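Local coordinates for PT26-6P (PDB 2WB7), which is of unknown function but is encoded by an extrachromosomal mobile element of a euryarchaeon and combines three domains of novel fold, at residues M234-L243 and S273-T281. Numbering follows the deposited sequence.
Sequences MLGSLPIKFL and SPVHVLNST
Two hydrogen bonds, one purely backbone and one through a side chain, join S237 and L238 to P274 and H276. L238 N donates to P274 O at 2.8 Å, and the bond is nearly straight (172° at the hydrogen). The second bond runs from H276 N to S237 OG, 2.9 Å. The hydroxyl donates in turn to L238 O, in the carbonyl plane on a lone pair. A chi1 of 173° swings OG away from its own N, beside the carbonyl carbon, where it can serve both partners. Replacing S237 by an alanine removes the hydroxyl and would probably leave H276 N and L238 O without this partner, with one hydrogen bond left across the two segments. The H276 ring presents its edge to S237 CB, and its ND1 is hydrogen-bonded to Y344 OH.

Apolar packing spreads from here. L238 CD1 lies against P274 CB at 3.6 Å, and the same methyl sits over one face of the F242 ring, toward its rim. K241 CE covers the opposite face. V275 puts CG2 against F242 CB (3.9 Å). V277 packs against the start of a 3-10 segment: its CG2 touches I240 CG2 at 3.8 Å and L243 CD1 at 3.5 Å. The I240 and V277 side chains meet at about a right angle. The other L243 methyl, CD2, reaches S280 in the type II turn 277-280.

Segment 273-281 connects strands 266-272 and 281-290 of the second immunoglobulin-like domain, and 234-243 is in the loop leading to strand 253-261. M234 and P274 lean on that strand. P239 and K241 touch helix 471-499, and K241 forms salt bridges to D393 and D7. The contact therefore lies where the end of this beta domain meets the helical domain.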
HETATM    1  N   MSE A 234       7.492  -9.317   5.654  1.00 42.17           N
HETATM    2  CA  MSE A 234       6.963 -10.274   6.619  1.00 40.71           C
HETATM    3  C   MSE A 234       5.515 -10.035   7.053  1.00 39.91           C
HETATM    4  O   MSE A 234       4.974  -8.952   6.882  1.00 39.57           O
HETATM    5  CB  MSE A 234       7.860 -10.368   7.861  1.00 40.42           C
HETATM    6  CG  MSE A 234       7.907 -11.782   8.417  1.00 39.97           C
HETATM    7 SE   MSE A 234       8.567 -11.923  10.207  0.50 37.94          SE
HETATM    8  CE  MSE A 234       7.199 -10.874  11.092  1.00 39.47           C
ATOM      9  N   LEU A 235       4.910 -11.082   7.608  1.00 39.18           N
ATOM     10  CA  LEU A 235       3.594 -11.026   8.234  1.00 38.55           C
ATOM     11  C   LEU A 235       3.704 -11.441   9.694  1.00 37.52           C
ATOM     12  O   LEU A 235       4.495 -12.325  10.029  1.00 37.37           O
ATOM     13  CB  LEU A 235       2.653 -12.011   7.558  1.00 38.86           C
ATOM     14  CG  LEU A 235       2.417 -11.696   6.090  1.00 40.44           C
ATOM     15  CD1 LEU A 235       1.830 -12.903   5.342  1.00 40.54           C
ATOM     16  CD2 LEU A 235       1.498 -10.479   6.013  1.00 40.95           C
ATOM     17  N   GLY A 236       2.893 -10.826  10.550  1.00 35.99           N
ATOM     18  CA  GLY A 236       2.764 -11.273  11.921  1.00 34.56           C
ATOM     19  C   GLY A 236       4.012 -11.113  12.771  1.00 33.82           C
ATOM     20  O   GLY A 236       4.717 -10.117  12.690  1.00 33.73           O
ATOM     21  N   SER A 237       4.279 -12.102  13.610  1.00 33.20           N
ATOM     22  CA  SER A 237       5.324 -11.979  14.599  1.00 32.48           C
ATOM     23  C   SER A 237       6.028 -13.300  14.733  1.00 32.60           C
ATOM     24  O   SER A 237       5.404 -14.350  14.604  1.00 32.94           O
ATOM     25  CB  SER A 237       4.705 -11.621  15.942  1.00 32.23           C
ATOM     26  OG  SER A 237       5.657 -11.635  16.978  1.00 30.96           O
ATOM     27  N   LEU A 238       7.328 -13.267  14.979  1.00 32.24           N
ATOM     28  CA  LEU A 238       8.011 -14.485  15.357  1.00 31.96           C
ATOM     29  C   LEU A 238       7.356 -15.028  16.635  1.00 32.26           C
ATOM     30  O   LEU A 238       6.753 -14.281  17.399  1.00 32.25           O
ATOM     31  CB  LEU A 238       9.495 -14.195  15.585  1.00 31.78           C
ATOM     32  CG  LEU A 238      10.356 -14.094  14.326  1.00 31.27           C
ATOM     33  CD1 LEU A 238      11.720 -13.533  14.677  1.00 29.37           C
ATOM     34  CD2 LEU A 238      10.468 -15.451  13.596  1.00 29.06           C
ATOM     35  N   PRO A 239       7.468 -16.333  16.873  1.00 32.21           N
ATOM     36  CA  PRO A 239       6.974 -16.900  18.116  1.00 32.56           C
ATOM     37  C   PRO A 239       7.558 -16.217  19.355  1.00 32.96           C
ATOM     38  O   PRO A 239       8.665 -15.710  19.317  1.00 32.98           O
ATOM     39  CB  PRO A 239       7.445 -18.357  18.031  1.00 32.75           C
ATOM     40  CG  PRO A 239       7.431 -18.651  16.553  1.00 32.66           C
ATOM     41  CD  PRO A 239       7.918 -17.367  15.925  1.00 32.39           C
ATOM     42  N   ILE A 240       6.818 -16.223  20.460  1.00 33.69           N
ATOM     43  CA  ILE A 240       7.228 -15.478  21.653  1.00 34.02           C
ATOM     44  C   ILE A 240       8.586 -15.877  22.224  1.00 34.84           C
ATOM     45  O   ILE A 240       9.189 -15.111  22.980  1.00 34.71           O
ATOM     46  CB  ILE A 240       6.165 -15.540  22.789  1.00 33.53           C
ATOM     47  CG1 ILE A 240       6.004 -16.977  23.283  1.00 33.11           C
ATOM     48  CG2 ILE A 240       4.859 -14.946  22.314  1.00 32.83           C
ATOM     49  CD1 ILE A 240       5.007 -17.146  24.399  1.00 32.67           C
ATOM     50  N   LYS A 241       9.077 -17.068  21.901  1.00 35.96           N
ATOM     51  CA  LYS A 241      10.378 -17.456  22.445  1.00 36.98           C
ATOM     52  C   LYS A 241      11.464 -16.451  22.065  1.00 38.16           C
ATOM     53  O   LYS A 241      12.470 -16.341  22.752  1.00 38.18           O
ATOM     54  CB  LYS A 241      10.794 -18.873  22.042  1.00 36.37           C
ATOM     55  CG  LYS A 241      11.210 -19.025  20.607  1.00 36.01           C
ATOM     56  CD  LYS A 241      12.472 -19.843  20.500  1.00 34.39           C
ATOM     57  CE  LYS A 241      13.453 -19.164  19.571  1.00 34.35           C
ATOM     58  NZ  LYS A 241      14.850 -19.527  19.907  1.00 33.25           N
ATOM     59  N   PHE A 242      11.243 -15.697  20.992  1.00 39.98           N
ATOM     60  CA  PHE A 242      12.285 -14.828  20.459  1.00 41.97           C
ATOM     61  C   PHE A 242      12.441 -13.556  21.265  1.00 43.67           C
ATOM     62  O   PHE A 242      13.232 -12.703  20.917  1.00 44.07           O
ATOM     63  CB  PHE A 242      12.044 -14.514  18.983  1.00 41.52           C
ATOM     64  CG  PHE A 242      12.366 -15.655  18.068  1.00 40.77           C
ATOM     65  CD1 PHE A 242      11.369 -16.509  17.626  1.00 39.11           C
ATOM     66  CD2 PHE A 242      13.668 -15.885  17.655  1.00 40.79           C
ATOM     67  CE1 PHE A 242      11.656 -17.564  16.782  1.00 38.42           C
ATOM     68  CE2 PHE A 242      13.971 -16.957  16.808  1.00 40.28           C
ATOM     69  CZ  PHE A 242      12.959 -17.793  16.369  1.00 38.84           C
ATOM     70  N   LEU A 243      11.697 -13.451  22.356  1.00 46.18           N
ATOM     71  CA  LEU A 243      11.813 -12.318  23.260  1.00 48.73           C
ATOM     72  C   LEU A 243      13.093 -12.394  24.088  1.00 51.16           C
ATOM     73  O   LEU A 243      13.682 -11.367  24.403  1.00 51.83           O
ATOM     74  CB  LEU A 243      10.605 -12.249  24.195  1.00 48.35           C
ATOM     75  CG  LEU A 243       9.376 -11.476  23.724  1.00 47.45           C
ATOM     76  CD1 LEU A 243       8.287 -11.531  24.786  1.00 45.22           C
ATOM     77  CD2 LEU A 243       9.751 -10.033  23.383  1.00 45.65           C
ATOM     78  N   SER A 273      10.718  -4.398  14.411  1.00 30.38           N
ATOM     79  CA  SER A 273      11.218  -5.584  15.102  1.00 30.88           C
ATOM     80  C   SER A 273      10.381  -6.752  14.671  1.00 31.04           C
ATOM     81  O   SER A 273       9.207  -6.581  14.349  1.00 31.71           O
ATOM     82  CB  SER A 273      11.056  -5.446  16.607  1.00 30.87           C
ATOM     83  OG  SER A 273      11.367  -4.141  17.028  1.00 33.13           O
ATOM     84  N   PRO A 274      10.961  -7.956  14.668  1.00 31.14           N
ATOM     85  CA  PRO A 274      10.195  -9.131  14.202  1.00 31.22           C
ATOM     86  C   PRO A 274       9.308  -9.828  15.274  1.00 31.22           C
ATOM     87  O   PRO A 274       8.622 -10.814  14.969  1.00 30.69           O
ATOM     88  CB  PRO A 274      11.294 -10.088  13.701  1.00 31.27           C
ATOM     89  CG  PRO A 274      12.654  -9.434  14.108  1.00 31.16           C
ATOM     90  CD  PRO A 274      12.356  -8.285  15.002  1.00 30.83           C
ATOM     91  N   VAL A 275       9.339  -9.327  16.511  1.00 31.41           N
ATOM     92  CA  VAL A 275       8.578  -9.921  17.610  1.00 31.63           C
ATOM     93  C   VAL A 275       7.672  -8.892  18.253  1.00 32.00           C
ATOM     94  O   VAL A 275       8.113  -7.788  18.580  1.00 32.07           O
ATOM     95  CB  VAL A 275       9.492 -10.409  18.715  1.00 31.25           C
ATOM     96  CG1 VAL A 275       8.828 -11.505  19.454  1.00 31.72           C
ATOM     97  CG2 VAL A 275      10.756 -10.907  18.136  1.00 32.02           C
ATOM     98  N   HIS A 276       6.408  -9.265  18.452  1.00 32.28           N
ATOM     99  CA  HIS A 276       5.400  -8.363  19.009  1.00 32.19           C
ATOM    100  C   HIS A 276       4.561  -9.123  20.010  1.00 32.31           C
ATOM    101  O   HIS A 276       3.732  -9.940  19.635  1.00 32.25           O
ATOM    102  CB  HIS A 276       4.512  -7.826  17.888  1.00 31.97           C
ATOM    103  CG  HIS A 276       5.282  -7.159  16.789  1.00 32.16           C
ATOM    104  ND1 HIS A 276       5.619  -5.823  16.822  1.00 32.06           N
ATOM    105  CD2 HIS A 276       5.800  -7.647  15.635  1.00 31.49           C
ATOM    106  CE1 HIS A 276       6.296  -5.513  15.729  1.00 31.07           C
ATOM    107  NE2 HIS A 276       6.419  -6.602  14.992  1.00 30.73           N
ATOM    108  N   VAL A 277       4.797  -8.871  21.291  1.00 32.64           N
ATOM    109  CA  VAL A 277       4.115  -9.609  22.349  1.00 32.61           C
ATOM    110  C   VAL A 277       3.526  -8.623  23.326  1.00 32.72           C
ATOM    111  O   VAL A 277       4.090  -7.553  23.530  1.00 33.09           O
ATOM    112  CB  VAL A 277       5.090 -10.522  23.124  1.00 32.61           C
ATOM    113  CG1 VAL A 277       4.315 -11.464  24.014  1.00 32.22           C
ATOM    114  CG2 VAL A 277       5.984 -11.300  22.167  1.00 31.83           C
ATOM    115  N   LEU A 278       2.400  -8.978  23.939  1.00 32.82           N
ATOM    116  CA  LEU A 278       1.803  -8.120  24.968  1.00 32.96           C
ATOM    117  C   LEU A 278       2.803  -7.858  26.093  1.00 33.33           C
ATOM    118  O   LEU A 278       3.620  -8.717  26.428  1.00 33.27           O
ATOM    119  CB  LEU A 278       0.515  -8.725  25.536  1.00 32.62           C
ATOM    120  CG  LEU A 278      -0.733  -8.706  24.645  1.00 32.58           C
ATOM    121  CD1 LEU A 278      -1.933  -9.323  25.343  1.00 30.37           C
ATOM    122  CD2 LEU A 278      -1.058  -7.285  24.160  1.00 32.07           C
ATOM    123  N   ASN A 279       2.718  -6.665  26.670  1.00 33.71           N
ATOM    124  CA  ASN A 279       3.658  -6.198  27.688  1.00 34.16           C
ATOM    125  C   ASN A 279       5.093  -6.109  27.245  1.00 34.20           C
ATOM    126  O   ASN A 279       5.968  -5.890  28.077  1.00 34.85           O
ATOM    127  CB  ASN A 279       3.562  -6.979  29.000  1.00 33.69           C
ATOM    128  CG  ASN A 279       2.456  -6.457  29.878  1.00 35.96           C
ATOM    129  OD1 ASN A 279       2.049  -5.289  29.766  1.00 37.22           O
ATOM    130  ND2 ASN A 279       1.925  -7.317  30.731  1.00 38.37           N
ATOM    131  N   SER A 280       5.343  -6.249  25.952  1.00 33.90           N
ATOM    132  CA  SER A 280       6.687  -6.035  25.457  1.00 33.85           C
ATOM    133  C   SER A 280       6.780  -4.813  24.523  1.00 33.59           C
ATOM    134  O   SER A 280       5.770  -4.182  24.203  1.00 33.89           O
ATOM    135  CB  SER A 280       7.183  -7.295  24.782  1.00 34.10           C
ATOM    136  OG  SER A 280       8.515  -7.550  25.185  1.00 35.25           O
ATOM    137  N   THR A 281       7.993  -4.466  24.116  1.00 33.11           N
ATOM    138  CA  THR A 281       8.235  -3.285  23.296  1.00 32.83           C
ATOM    139  C   THR A 281       8.739  -3.679  21.919  1.00 32.51           C
ATOM    140  O   THR A 281       9.541  -4.595  21.805  1.00 32.22           O
ATOM    141  CB  THR A 281       9.323  -2.393  23.918  1.00 32.81           C
ATOM    142  OG1 THR A 281       8.862  -1.859  25.162  1.00 34.17           O
ATOM    143  CG2 THR A 281       9.670  -1.247  22.988  1.00 32.73           C
TER